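Local coordinates for conserved protein (Methanothermobacter thermautotrophicus, PDB 1I36), which is of unknown function but binds NADP and is probably an oxidoreductase related to the 3-hydroxyacid dehydrogenases, at residues 25-30 / 47-52; 72-77 / 99-104; 124-129 / 153-158; 218-223 / 241-246. The protein carries 1 engineered substitution. All blocks are in the same frame, centred on the assembly; numbering follows the deposited sequence.

Interaction 1 (25-30 / 47-52); sequences EVVTSL and TETSEE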
loop_
_atom_site.group_PDB
_atom_site.type_symbol
_atom_site.label_atom_id
_atom_site.label_comp_id
_atom_site.label_asym_id
_atom_site.label_seq_id
_atom_site.Cartn_x
_atom_site.Cartn_y
_atom_site.Cartn_z
ATOM N N GLU A 25 1.671 -34.881 -25.864
ATOM C CA GLU A 25 2.400 -35.973 -25.243
ATOM C C GLU A 25 3.411 -35.346 -24.270
ATOM O O GLU A 25 4.217 -34.539 -24.675
ATOM C CB GLU A 25 3.173 -36.796 -26.264
ATOM C CG GLU A 25 3.528 -38.146 -25.653
ATOM C CD GLU A 25 4.779 -38.765 -26.215
ATOM O OE1 GLU A 25 5.197 -38.394 -27.337
ATOM O OE2 GLU A 25 5.338 -39.645 -25.520
ATOM N N VAL A 26 3.306 -35.655 -22.987
ATOM C CA VAL A 26 4.210 -35.102 -21.982
ATOM C C VAL A 26 5.186 -36.189 -21.558
ATOM O O VAL A 26 4.771 -37.327 -21.349
ATOM C CB VAL A 26 3.409 -34.564 -20.772
ATOM C CG1 VAL A 26 2.412 -33.541 -21.257
ATOM C CG2 VAL A 26 2.602 -35.663 -20.124
ATOM N N VAL A 27 6.476 -35.850 -21.458
ATOM C CA VAL A 27 7.495 -36.845 -21.090
ATOM C C VAL A 27 8.418 -36.362 -19.975
ATOM O O VAL A 27 8.601 -35.168 -19.787
ATOM C CB VAL A 27 8.401 -37.273 -22.306
ATOM C CG1 VAL A 27 7.572 -37.542 -23.563
ATOM C CG2 VAL A 27 9.482 -36.262 -22.572
ATOM N N THR A 28 9.004 -37.302 -19.245
ATOM C CA THR A 28 9.918 -36.942 -18.167
ATOM C C THR A 28 10.800 -38.158 -17.841
ATOM O O THR A 28 10.442 -39.277 -18.197
ATOM C CB THR A 28 9.125 -36.519 -16.893
ATOM O OG1 THR A 28 9.999 -35.815 -16.018
ATOM C CG2 THR A 28 8.588 -37.727 -16.164
ATOM N N SER A 29 11.944 -37.917 -17.194
ATOM C CA SER A 29 12.877 -38.969 -16.804
ATOM C C SER A 29 12.741 -39.211 -15.316
ATOM O O SER A 29 12.869 -38.278 -14.525
ATOM C CB SER A 29 14.304 -38.539 -17.119
ATOM O OG SER A 29 15.231 -39.512 -16.692
ATOM N N LEU A 30 12.479 -40.458 -14.925
ATOM C CA LEU A 30 12.310 -40.791 -13.503
ATOM C C LEU A 30 13.544 -41.389 -12.807
ATOM O O LEU A 30 13.487 -41.719 -11.619
ATOM C CB LEU A 30 11.115 -41.718 -13.307
ATOM C CG LEU A 30 9.737 -41.142 -13.652
ATOM C CD1 LEU A 30 8.702 -42.251 -13.552
ATOM C CD2 LEU A 30 9.383 -39.994 -12.713
ATOM N N THR A 47 4.988 -40.093 -20.341
ATOM C CA THR A 47 5.847 -41.051 -21.000
ATOM C C THR A 47 7.189 -41.044 -20.272
ATOM O O THR A 47 7.814 -40.000 -20.136
ATOM C CB THR A 47 6.028 -40.696 -22.482
ATOM O OG1 THR A 47 4.771 -40.859 -23.158
ATOM C CG2 THR A 47 7.078 -41.585 -23.127
ATOM N N GLU A 48 7.592 -42.201 -19.756
ATOM C CA GLU A 48 8.858 -42.335 -19.040
ATOM C C GLU A 48 9.953 -42.575 -20.046
ATOM O O GLU A 48 9.874 -43.497 -20.851
ATOM C CB GLU A 48 8.748 -43.465 -18.025
ATOM C CG GLU A 48 7.729 -43.104 -16.965
ATOM C CD GLU A 48 7.340 -44.243 -16.031
ATOM O OE1 GLU A 48 8.133 -45.202 -15.852
ATOM O OE2 GLU A 48 6.238 -44.152 -15.456
ATOM N N THR A 49 11.003 -41.772 -19.983
ATOM C CA THR A 49 12.066 -41.880 -20.963
ATOM C C THR A 49 13.424 -41.486 -20.401
ATOM O O THR A 49 13.556 -41.261 -19.207
ATOM C CB THR A 49 11.712 -41.003 -22.159
ATOM O OG1 THR A 49 12.643 -41.239 -23.226
ATOM C CG2 THR A 49 11.747 -39.518 -21.761
ATOM N N SER A 50 14.443 -41.406 -21.254
ATOM C CA SER A 50 15.775 -41.044 -20.774
ATOM C C SER A 50 15.879 -39.530 -20.592
ATOM O O SER A 50 15.083 -38.769 -21.148
ATOM C CB SER A 50 16.858 -41.522 -21.744
ATOM O OG SER A 50 16.890 -40.738 -22.932
ATOM N N GLU A 51 16.883 -39.112 -19.831
ATOM C CA GLU A 51 17.145 -37.710 -19.547
ATOM C C GLU A 51 17.373 -36.972 -20.858
ATOM O O GLU A 51 16.791 -35.916 -21.087
ATOM C CB GLU A 51 18.367 -37.608 -18.635
ATOM C CG GLU A 51 18.753 -36.222 -18.137
ATOM C CD GLU A 51 20.137 -36.219 -17.462
ATOM O OE1 GLU A 51 20.525 -37.277 -16.919
ATOM O OE2 GLU A 51 20.837 -35.180 -17.488
ATOM N N GLU A 52 18.181 -37.557 -21.739
ATOM C CA GLU A 52 18.470 -36.953 -23.038
ATOM C C GLU A 52 17.277 -36.884 -23.987
ATOM O O GLU A 52 17.187 -35.966 -24.806
ATOM C CB GLU A 52 19.680 -37.613 -23.693
ATOM C CG GLU A 52 20.992 -37.010 -23.161
ATOM C CD GLU A 52 22.251 -37.673 -23.703
ATOM O OE1 GLU A 52 22.379 -37.828 -24.951
ATOM O OE2 GLU A 52 23.124 -38.006 -22.867
HETATM O O HOH W 1 15.421 -42.279 -16.883
HETATM O O HOH W 2 11.998 -42.382 -16.945
#
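Val27 lies level with Thr47 and Thr28 with Glu48 in a short parallel pairing of strands 25-28 and 47-48, in which Thr47 N donates to Val26 O at 3.0 Å, Thr28 N to Thr47 O at 3.1 Å, and Thr49 N to Thr28 O. The first of these bonds is nearly straight at 172°, whereas the third meets its acceptor from a direction tilted off the carbonyl plane. On one face of the sheet the side chains of Val27 and Thr47 lie alongside each other, pointing the same way, with CG1 of Val27 3.7 Å from CB of Thr47. This pairing closes a beta-alpha-beta unit of the Rossmann type, helix 35-44 leading from one strand to the next, and strand 47-48 is an outermost strand of the sheet within the chain. At the start of strand 47-48, Thr47 OG1 donates to Glu25 OE2 at 2.7 Å, and the carboxylate oxygen receives it on its anti lone pair. Glu25 can offer that oxygen because its chain runs extended, with CG anti to the backbone N (chi1 -162°). On the face of Thr28 and Glu48, the Glu48 side chain is met by Leu30 from beyond the strand, Leu30 CD1 lying 3.5 Å from Glu48 CD; Glu48 OE2 forms a salt bridge with Arg42. Beyond the strands two waters take over: both donate to Thr49 O, one also bonding Ser29 OG and the other accepting from Leu30 N at 2.8 Å.

Interaction 2 (72-77 / 99-104); sequences AARRAG and SSLIEK
Leu101 and Ile102 pack against Ala73, Arg74 and Gly77 where helices 69-77 and 92-101 of the Rossmann-type domain end side by side, segment 99-104 leaving its helix through an inverse gamma turn centred on Ile102. The apolar part starts at Ala73 CB, which lies 4.0 Å from Leu101 CB. Ile102 turns its tip inward, so that CD1 sits 3.7 Å from Gly77 CA; Tyr84 of strand 83-86 also touches this methyl-bearing side chain. Leu101 CD2 stands over the centre of one face of the Arg74 guanidinium, 3.5 Å from its CZ. The arginine reaches back over the leucine by bending at chi2 and chi3 (70° and 76°). With an alanine in place of Leu101 both methyls are gone, which is likely to leave that face of the Arg74 guanidinium without its apolar cover. Waters carry the polar links: one donates to both Arg74 O and Leu101 O, a second joins Arg74 NH1 to Glu103 OE2, and a third donates to Gly77 O while accepting from Lys104 N at 2.9 Å. Gly77 itself makes the tightest backbone approach, its CA donating a C-H contact to Leu101 O at 3.1 Å, exactly where any CB would collide with that oxygen.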
loop_
_atom_site.group_PDB
_atom_site.type_symbol
_atom_site.label_atom_id
_atom_site.label_comp_id
_atom_site.label_asym_id
_atom_site.label_seq_id
_atom_site.Cartn_x
_atom_site.Cartn_y
_atom_site.Cartn_z
ATOM N N ALA A 72 20.432 -28.076 -13.089
ATOM C CA ALA A 72 19.545 -28.647 -14.090
ATOM C C ALA A 72 19.803 -27.966 -15.434
ATOM O O ALA A 72 19.824 -28.625 -16.454
ATOM C CB ALA A 72 18.081 -28.450 -13.678
ATOM N N ALA A 73 19.962 -26.639 -15.438
ATOM C CA ALA A 73 20.211 -25.928 -16.691
ATOM C C ALA A 73 21.571 -26.314 -17.303
ATOM O O ALA A 73 21.707 -26.391 -18.529
ATOM C CB ALA A 73 20.153 -24.405 -16.453
ATOM N N ARG A 74 22.601 -26.429 -16.456
ATOM C CA ARG A 74 23.922 -26.823 -16.942
ATOM C C ARG A 74 23.779 -28.161 -17.679
ATOM O O ARG A 74 24.209 -28.284 -18.821
ATOM C CB ARG A 74 24.917 -26.960 -15.759
ATOM C CG ARG A 74 26.265 -27.655 -16.139
ATOM C CD ARG A 74 27.108 -26.790 -17.033
ATOM N NE ARG A 74 27.759 -25.718 -16.290
ATOM C CZ ARG A 74 28.627 -24.859 -16.810
ATOM N NH1 ARG A 74 28.960 -24.924 -18.089
ATOM N NH2 ARG A 74 29.179 -23.944 -16.041
ATOM N N ARG A 75 23.105 -29.138 -17.069
ATOM C CA ARG A 75 22.929 -30.444 -17.712
ATOM C C ARG A 75 22.086 -30.401 -18.982
ATOM O O ARG A 75 22.434 -31.014 -19.990
ATOM C CB ARG A 75 22.291 -31.452 -16.757
ATOM C CG ARG A 75 23.229 -31.934 -15.668
ATOM C CD ARG A 75 22.586 -33.029 -14.832
ATOM N NE ARG A 75 21.532 -32.492 -13.984
ATOM C CZ ARG A 75 21.731 -31.907 -12.802
ATOM N NH1 ARG A 75 22.953 -31.784 -12.311
ATOM N NH2 ARG A 75 20.700 -31.398 -12.129
ATOM N N ALA A 76 20.962 -29.696 -18.921
ATOM C CA ALA A 76 20.084 -29.604 -20.081
ATOM C C ALA A 76 20.706 -28.773 -21.216
ATOM O O ALA A 76 20.580 -29.114 -22.401
ATOM C CB ALA A 76 18.748 -29.014 -19.644
ATOM N N GLY A 77 21.461 -27.752 -20.849
ATOM C CA GLY A 77 22.066 -26.865 -21.834
ATOM C C GLY A 77 23.031 -27.471 -22.842
ATOM O O GLY A 77 23.361 -26.833 -23.849
ATOM N N SER A 99 19.999 -18.863 -18.116
ATOM C CA SER A 99 19.876 -18.586 -19.550
ATOM C C SER A 99 21.223 -18.794 -20.277
ATOM O O SER A 99 21.263 -19.376 -21.363
ATOM C CB SER A 99 19.462 -17.137 -19.787
ATOM O OG SER A 99 19.092 -16.995 -21.149
ATOM N N SER A 100 22.311 -18.309 -19.692
ATOM C CA SER A 100 23.619 -18.464 -20.332
ATOM C C SER A 100 24.056 -19.922 -20.471
ATOM O O SER A 100 24.893 -20.242 -21.318
ATOM C CB SER A 100 24.677 -17.636 -19.613
ATOM O OG SER A 100 24.955 -18.183 -18.334
ATOM N N LEU A 101 23.471 -20.808 -19.664
ATOM C CA LEU A 101 23.757 -22.255 -19.682
ATOM C C LEU A 101 23.039 -23.009 -20.808
ATOM O O LEU A 101 23.405 -24.136 -21.150
ATOM C CB LEU A 101 23.388 -22.866 -18.317
ATOM C CG LEU A 101 24.365 -22.387 -17.238
ATOM C CD1 LEU A 101 23.919 -22.903 -15.829
ATOM C CD2 LEU A 101 25.785 -22.896 -17.571
ATOM N N ILE A 102 21.968 -22.441 -21.333
ATOM C CA ILE A 102 21.235 -23.070 -22.457
ATOM C C ILE A 102 21.943 -22.467 -23.711
ATOM O O ILE A 102 21.511 -21.484 -24.294
ATOM C CB ILE A 102 19.722 -22.684 -22.408
ATOM C CG1 ILE A 102 19.121 -23.145 -21.055
ATOM C CG2 ILE A 102 18.952 -23.261 -23.644
ATOM C CD1 ILE A 102 19.419 -24.609 -20.657
ATOM N N GLU A 103 23.093 -23.033 -24.054
ATOM C CA GLU A 103 23.924 -22.529 -25.159
ATOM C C GLU A 103 23.430 -22.728 -26.594
ATOM O O GLU A 103 23.780 -21.957 -27.487
ATOM C CB GLU A 103 25.345 -23.112 -25.009
ATOM C CG GLU A 103 25.986 -22.690 -23.697
ATOM C CD GLU A 103 27.207 -23.524 -23.295
ATOM O OE1 GLU A 103 27.524 -24.537 -23.977
ATOM O OE2 GLU A 103 27.833 -23.158 -22.261
ATOM N N LYS A 104 22.571 -23.707 -26.795
ATOM C CA LYS A 104 22.068 -24.016 -28.124
ATOM C C LYS A 104 20.561 -23.907 -28.258
ATOM O O LYS A 104 20.011 -24.310 -29.271
ATOM C CB LYS A 104 22.441 -25.452 -28.469
ATOM C CG LYS A 104 23.907 -25.749 -28.456
ATOM C CD LYS A 104 24.142 -27.116 -29.065
ATOM C CE LYS A 104 23.903 -28.246 -28.081
ATOM N NZ LYS A 104 25.193 -28.577 -27.377
HETATM O O HOH W 3 25.091 -26.192 -20.319
HETATM O O HOH W 4 27.707 -25.943 -20.672
HETATM O O HOH W 5 21.219 -25.621 -25.137
HETATM O O HOH W 6 26.439 -26.987 -24.706
#

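Interaction 3 (124-129 / 153-158); sequences RIIASG and GDASAI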
loop_
_atom_site.group_PDB
_atom_site.type_symbol
_atom_site.label_atom_id
_atom_site.label_comp_id
_atom_site.label_asym_id
_atom_site.label_seq_id
_atom_site.Cartn_x
_atom_site.Cartn_y
_atom_site.Cartn_z
ATOM N N ARG A 124 -2.253 -18.002 -13.833
ATOM C CA ARG A 124 -1.633 -17.089 -14.769
ATOM C C ARG A 124 -0.112 -17.259 -14.645
ATOM O O ARG A 124 0.452 -17.335 -13.528
ATOM C CB ARG A 124 -2.018 -15.640 -14.475
ATOM C CG ARG A 124 -1.254 -14.554 -15.286
ATOM C CD ARG A 124 -1.246 -14.756 -16.815
ATOM N NE ARG A 124 -2.566 -14.955 -17.429
ATOM C CZ ARG A 124 -3.415 -13.981 -17.767
ATOM N NH1 ARG A 124 -3.104 -12.711 -17.539
ATOM N NH2 ARG A 124 -4.554 -14.280 -18.400
ATOM N N ILE A 125 0.536 -17.400 -15.801
ATOM C CA ILE A 125 1.979 -17.521 -15.833
ATOM C C ILE A 125 2.484 -16.396 -16.738
ATOM O O ILE A 125 2.013 -16.255 -17.865
ATOM C CB ILE A 125 2.376 -18.867 -16.467
ATOM C CG1 ILE A 125 1.951 -20.016 -15.566
ATOM C CG2 ILE A 125 3.894 -18.917 -16.763
ATOM C CD1 ILE A 125 2.096 -21.367 -16.287
ATOM N N ILE A 126 3.419 -15.589 -16.276
ATOM C CA ILE A 126 3.947 -14.565 -17.182
ATOM C C ILE A 126 5.302 -15.106 -17.677
ATOM O O ILE A 126 5.984 -15.842 -16.951
ATOM C CB ILE A 126 4.053 -13.159 -16.537
ATOM C CG1 ILE A 126 4.968 -13.189 -15.318
ATOM C CG2 ILE A 126 2.618 -12.648 -16.147
ATOM C CD1 ILE A 126 5.312 -11.756 -14.775
ATOM N N ALA A 127 5.680 -14.751 -18.901
ATOM C CA ALA A 127 6.918 -15.268 -19.498
ATOM C C ALA A 127 7.654 -14.180 -20.260
ATOM O O ALA A 127 7.042 -13.341 -20.943
ATOM C CB ALA A 127 6.567 -16.460 -20.446
ATOM N N SER A 128 8.984 -14.208 -20.150
ATOM C CA SER A 128 9.803 -13.202 -20.804
ATOM C C SER A 128 10.949 -13.852 -21.572
ATOM O O SER A 128 11.388 -14.949 -21.232
ATOM C CB SER A 128 10.311 -12.187 -19.774
ATOM O OG SER A 128 11.326 -12.735 -18.937
ATOM N N GLY A 129 11.431 -13.151 -22.600
ATOM C CA GLY A 129 12.505 -13.673 -23.439
ATOM C C GLY A 129 12.028 -13.630 -24.881
ATOM O O GLY A 129 10.813 -13.573 -25.148
ATOM N N GLY A 153 14.688 -13.037 -17.024
ATOM C CA GLY A 153 14.889 -12.245 -15.832
ATOM C C GLY A 153 13.737 -11.248 -15.624
ATOM O O GLY A 153 13.396 -10.952 -14.469
ATOM N N ASP A 154 13.108 -10.769 -16.709
ATOM C CA ASP A 154 12.016 -9.799 -16.574
ATOM C C ASP A 154 10.790 -10.356 -15.880
ATOM O O ASP A 154 10.290 -9.728 -14.945
ATOM C CB ASP A 154 11.618 -9.158 -17.910
ATOM C CG ASP A 154 12.725 -8.307 -18.500
ATOM O OD1 ASP A 154 13.662 -7.916 -17.772
ATOM O OD2 ASP A 154 12.639 -7.994 -19.696
ATOM N N ALA A 155 10.348 -11.551 -16.276
ATOM C CA ALA A 155 9.178 -12.176 -15.640
ATOM C C ALA A 155 9.401 -12.424 -14.137
ATOM O O ALA A 155 8.522 -12.136 -13.307
ATOM C CB ALA A 155 8.841 -13.477 -16.360
ATOM N N SER A 156 10.555 -12.998 -13.788
ATOM C CA SER A 156 10.896 -13.229 -12.390
ATOM C C SER A 156 10.987 -11.886 -11.632
ATOM O O SER A 156 10.579 -11.805 -10.469
ATOM C CB SER A 156 12.210 -14.021 -12.280
ATOM O OG SER A 156 11.916 -15.369 -12.688
ATOM N N ALA A 157 11.542 -10.854 -12.261
ATOM C CA ALA A 157 11.626 -9.544 -11.616
ATOM C C ALA A 157 10.235 -8.998 -11.347
ATOM O O ALA A 157 10.035 -8.374 -10.333
ATOM C CB ALA A 157 12.404 -8.519 -12.489
ATOM N N ILE A 158 9.361 -9.044 -12.349
ATOM C CA ILE A 158 7.993 -8.577 -12.182
ATOM C C ILE A 158 7.280 -9.311 -11.030
ATOM O O ILE A 158 6.551 -8.700 -10.216
ATOM C CB ILE A 158 7.175 -8.780 -13.480
ATOM C CG1 ILE A 158 7.648 -7.808 -14.554
ATOM C CG2 ILE A 158 5.656 -8.524 -13.203
ATOM C CD1 ILE A 158 7.412 -8.332 -16.013
#
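Ser128, near the end of strand 124-128, turns its side chain onto the first turn of helix 154-182 and can be followed atom by atom. Ser128 CB lies 3.6 Å from Ala155 N, with Asp154 CB a little farther, already beside the helix backbone. One bond further, Ser128 OG accepts a hydrogen bond from Ala155 N at 3.1 Å, with 161° at the hydrogen. The torsion that places it there (chi1 73°) sets OG between the backbone N and the carbonyl carbon. The same hydroxyl is bonded to Glu151 O, so this buried group is gripped by two partners, the helix start and the loop that precedes it. Asp154, in the first turn, takes the backbone N-H groups of Arg150 and Glu151 on OD2. Two residues earlier on the strand, Ile126 points toward the same helix and supplies the apolar half of the contact. Its CG1 meets Ala155 CB at 4.0 Å, and the terminal CD1 slides past the alanine to within 3.6 Å of Ile158 CG2. Ile126 CD1 also lies 3.6 Å from Ala155 O. The axes of 124-128 and 154-158 approach to 7.1 Å, consistent with the small Ala155 and Ser128 lying between them. Gly153, just ahead of the helix, has backbone angles that call for glycine. The strand runs antiparallel to 106-112 on one side and parallel to 144-147 on the other, while Ser156 and Ala157 touch helix 92-101 and Met192 of the second subunit packs on both Ile126 and Ile158.

Interaction 4 (218-223 / 241-246); sequences RRYEEM and CIIRIF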
loop_
_atom_site.group_PDB
_atom_site.type_symbol
_atom_site.label_atom_id
_atom_site.label_comp_id
_atom_site.label_asym_id
_atom_site.label_seq_id
_atom_site.Cartn_x
_atom_site.Cartn_y
_atom_site.Cartn_z
ATOM N N ARG A 218 6.394 -18.256 6.808
ATOM C CA ARG A 218 6.712 -18.347 5.387
ATOM C C ARG A 218 6.940 -16.947 4.807
ATOM O O ARG A 218 7.864 -16.747 4.021
ATOM C CB ARG A 218 5.603 -19.078 4.621
ATOM C CG ARG A 218 5.839 -19.191 3.091
ATOM C CD ARG A 218 7.119 -19.984 2.729
ATOM N NE ARG A 218 7.509 -19.822 1.315
ATOM C CZ ARG A 218 8.754 -19.574 0.895
ATOM N NH1 ARG A 218 9.751 -19.461 1.768
ATOM N NH2 ARG A 218 9.003 -19.409 -0.403
ATOM N N ARG A 219 6.116 -15.982 5.226
ATOM C CA ARG A 219 6.235 -14.606 4.758
ATOM C C ARG A 219 7.591 -14.004 5.104
ATOM O O ARG A 219 8.144 -13.212 4.338
ATOM C CB ARG A 219 5.137 -13.720 5.371
ATOM C CG ARG A 219 3.733 -13.977 4.848
ATOM C CD ARG A 219 3.581 -13.602 3.375
ATOM N NE ARG A 219 2.178 -13.380 3.060
ATOM C CZ ARG A 219 1.291 -14.341 2.831
ATOM N NH1 ARG A 219 1.665 -15.618 2.856
ATOM N NH2 ARG A 219 0.010 -14.026 2.663
ATOM N N TYR A 220 8.098 -14.347 6.282
ATOM C CA TYR A 220 9.384 -13.845 6.740
ATOM C C TYR A 220 10.511 -14.355 5.837
ATOM O O TYR A 220 11.391 -13.576 5.438
ATOM C CB TYR A 220 9.639 -14.267 8.181
ATOM C CG TYR A 220 10.985 -13.848 8.675
ATOM C CD1 TYR A 220 11.232 -12.524 9.018
ATOM C CD2 TYR A 220 12.024 -14.773 8.804
ATOM C CE1 TYR A 220 12.468 -12.117 9.480
ATOM C CE2 TYR A 220 13.277 -14.378 9.270
ATOM C CZ TYR A 220 13.490 -13.046 9.608
ATOM O OH TYR A 220 14.719 -12.632 10.076
ATOM N N GLU A 221 10.459 -15.650 5.518
ATOM C CA GLU A 221 11.445 -16.297 4.649
ATOM C C GLU A 221 11.322 -15.675 3.254
ATOM O O GLU A 221 12.317 -15.386 2.605
ATOM C CB GLU A 221 11.185 -17.810 4.525
ATOM C CG GLU A 221 11.210 -18.651 5.820
ATOM C CD GLU A 221 12.496 -18.535 6.608
ATOM O OE1 GLU A 221 13.596 -18.596 6.006
ATOM O OE2 GLU A 221 12.401 -18.388 7.851
ATOM N N GLU A 222 10.086 -15.499 2.798
ATOM C CA GLU A 222 9.822 -14.914 1.495
ATOM C C GLU A 222 10.372 -13.501 1.383
ATOM O O GLU A 222 10.890 -13.125 0.331
ATOM C CB GLU A 222 8.336 -14.910 1.186
ATOM C CG GLU A 222 7.753 -16.240 0.730
ATOM C CD GLU A 222 6.226 -16.194 0.606
ATOM O OE1 GLU A 222 5.592 -15.416 1.345
ATOM O OE2 GLU A 222 5.649 -16.931 -0.213
ATOM N N MET A 223 10.291 -12.728 2.466
ATOM C CA MET A 223 10.804 -11.358 2.449
ATOM C C MET A 223 12.321 -11.312 2.404
ATOM O O MET A 223 12.879 -10.390 1.831
ATOM C CB MET A 223 10.303 -10.535 3.637
ATOM C CG MET A 223 8.978 -9.843 3.398
ATOM S SD MET A 223 8.927 -8.744 1.954
ATOM C CE MET A 223 10.300 -7.866 2.144
ATOM N N CYS A 241 12.630 -2.875 7.412
ATOM C CA CYS A 241 11.539 -2.642 8.362
ATOM C C CYS A 241 10.435 -3.667 8.182
ATOM O O CYS A 241 9.911 -4.205 9.165
ATOM C CB CYS A 241 10.998 -1.221 8.204
ATOM S SG CYS A 241 12.216 0.083 8.629
ATOM N N ILE A 242 10.104 -3.981 6.925
ATOM C CA ILE A 242 9.059 -4.961 6.642
ATOM C C ILE A 242 9.426 -6.308 7.267
ATOM O O ILE A 242 8.570 -6.976 7.849
ATOM C CB ILE A 242 8.803 -5.107 5.112
ATOM C CG1 ILE A 242 8.194 -3.818 4.541
ATOM C CG2 ILE A 242 7.848 -6.259 4.822
ATOM C CD1 ILE A 242 8.257 -3.758 3.001
ATOM N N ILE A 243 10.698 -6.690 7.152
ATOM C CA ILE A 243 11.200 -7.951 7.723
ATOM C C ILE A 243 11.027 -7.921 9.253
ATOM O O ILE A 243 10.601 -8.903 9.852
ATOM C CB ILE A 243 12.697 -8.201 7.326
ATOM C CG1 ILE A 243 12.794 -9.066 6.060
ATOM C CG2 ILE A 243 13.462 -8.903 8.440
ATOM C CD1 ILE A 243 14.251 -9.280 5.587
ATOM N N ARG A 244 11.318 -6.781 9.870
ATOM C CA ARG A 244 11.148 -6.653 11.318
ATOM C C ARG A 244 9.690 -6.907 11.745
ATOM O O ARG A 244 9.453 -7.545 12.775
ATOM C CB ARG A 244 11.628 -5.293 11.805
ATOM C CG ARG A 244 13.123 -5.069 11.615
ATOM C CD ARG A 244 13.607 -3.872 12.406
ATOM N NE ARG A 244 13.313 -4.091 13.815
ATOM C CZ ARG A 244 13.090 -3.136 14.715
ATOM N NH1 ARG A 244 13.141 -1.851 14.372
ATOM N NH2 ARG A 244 12.723 -3.484 15.947
ATOM N N ILE A 245 8.718 -6.460 10.936
ATOM C CA ILE A 245 7.303 -6.685 11.251
ATOM C C ILE A 245 6.983 -8.181 11.139
ATOM O O ILE A 245 6.332 -8.760 12.022
ATOM C CB ILE A 245 6.340 -5.900 10.296
ATOM C CG1 ILE A 245 6.437 -4.384 10.529
ATOM C CG2 ILE A 245 4.913 -6.392 10.457
ATOM C CD1 ILE A 245 5.900 -3.910 11.857
ATOM N N PHE A 246 7.403 -8.811 10.045
ATOM C CA PHE A 246 7.122 -10.233 9.887
ATOM C C PHE A 246 7.826 -11.071 10.947
ATOM O O PHE A 246 7.324 -12.126 11.346
ATOM C CB PHE A 246 7.417 -10.703 8.471
ATOM C CG PHE A 246 6.321 -10.359 7.506
ATOM C CD1 PHE A 246 6.531 -9.450 6.483
ATOM C CD2 PHE A 246 5.041 -10.895 7.675
ATOM C CE1 PHE A 246 5.486 -9.067 5.638
ATOM C CE2 PHE A 246 3.992 -10.519 6.840
ATOM C CZ PHE A 246 4.225 -9.593 5.815
#
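Helices 216-231 and 238-249 form an antiparallel helical hairpin in the C-terminal part of the protein, and the early turns of 216-231 pack on the middle of 238-249 through Phe246, Met223, Tyr220 and Ile243. The axes of the two short segments come within 9.2 Å at a crossing angle of -161°. Phe246 is the hub: CB of Arg219 lies over one face of its ring in a CH-pi contact, 4.0 Å from the centroid and offset toward the rim. Met223 crosses the phenylalanine at about a right angle, its CG 4.0 Å from Phe246 CD1. The bend at chi2 (-56°) brings Met223 SD to 3.9 Å from Ile242 CG2, and chi3 turns CE toward the same methyl. Tyr220 CE1 meets Ile243 CG2 at 3.5 Å, and Ile243 O lies at the edge of the tyrosine ring. A serine in place of Phe246 would probably open a gap between the helices, leaving Arg219 CB and Met223 CG without the ring they pack on. Helix 202-214 adjoins the pair through Ser212, which touches both Arg219 and Phe246. At the start of 241-246, Cys241 forms a disulfide with Cys241 of the second subunit. Antiparallel helix packing of this kind is consistent with an all-helical C-terminal domain like that following the Rossmann domain in 3-hydroxyacid dehydrogenases.

From the N terminus, the four contacts follow in series, none nested in or crossing another. Interaction 1 closes a beta-alpha-beta loop of 16 residues at one edge of the sheet. Interaction 2 closes one of 21 residues by joining two helix ends, and it touches interaction 1 where Glu51 OE2 meets Arg75 CD, Arg75 being an NADP-binding residue. Interaction 3 spans 23 residues and fastens the far part of the same sheet to the long helix leading into the C-terminal region. Interaction 4, whose centre is 39 Å from that of interaction 1, closes a helical hairpin there. Residues of both later contacts also meet the second subunit, so that both contacts lie next to the dimer interface.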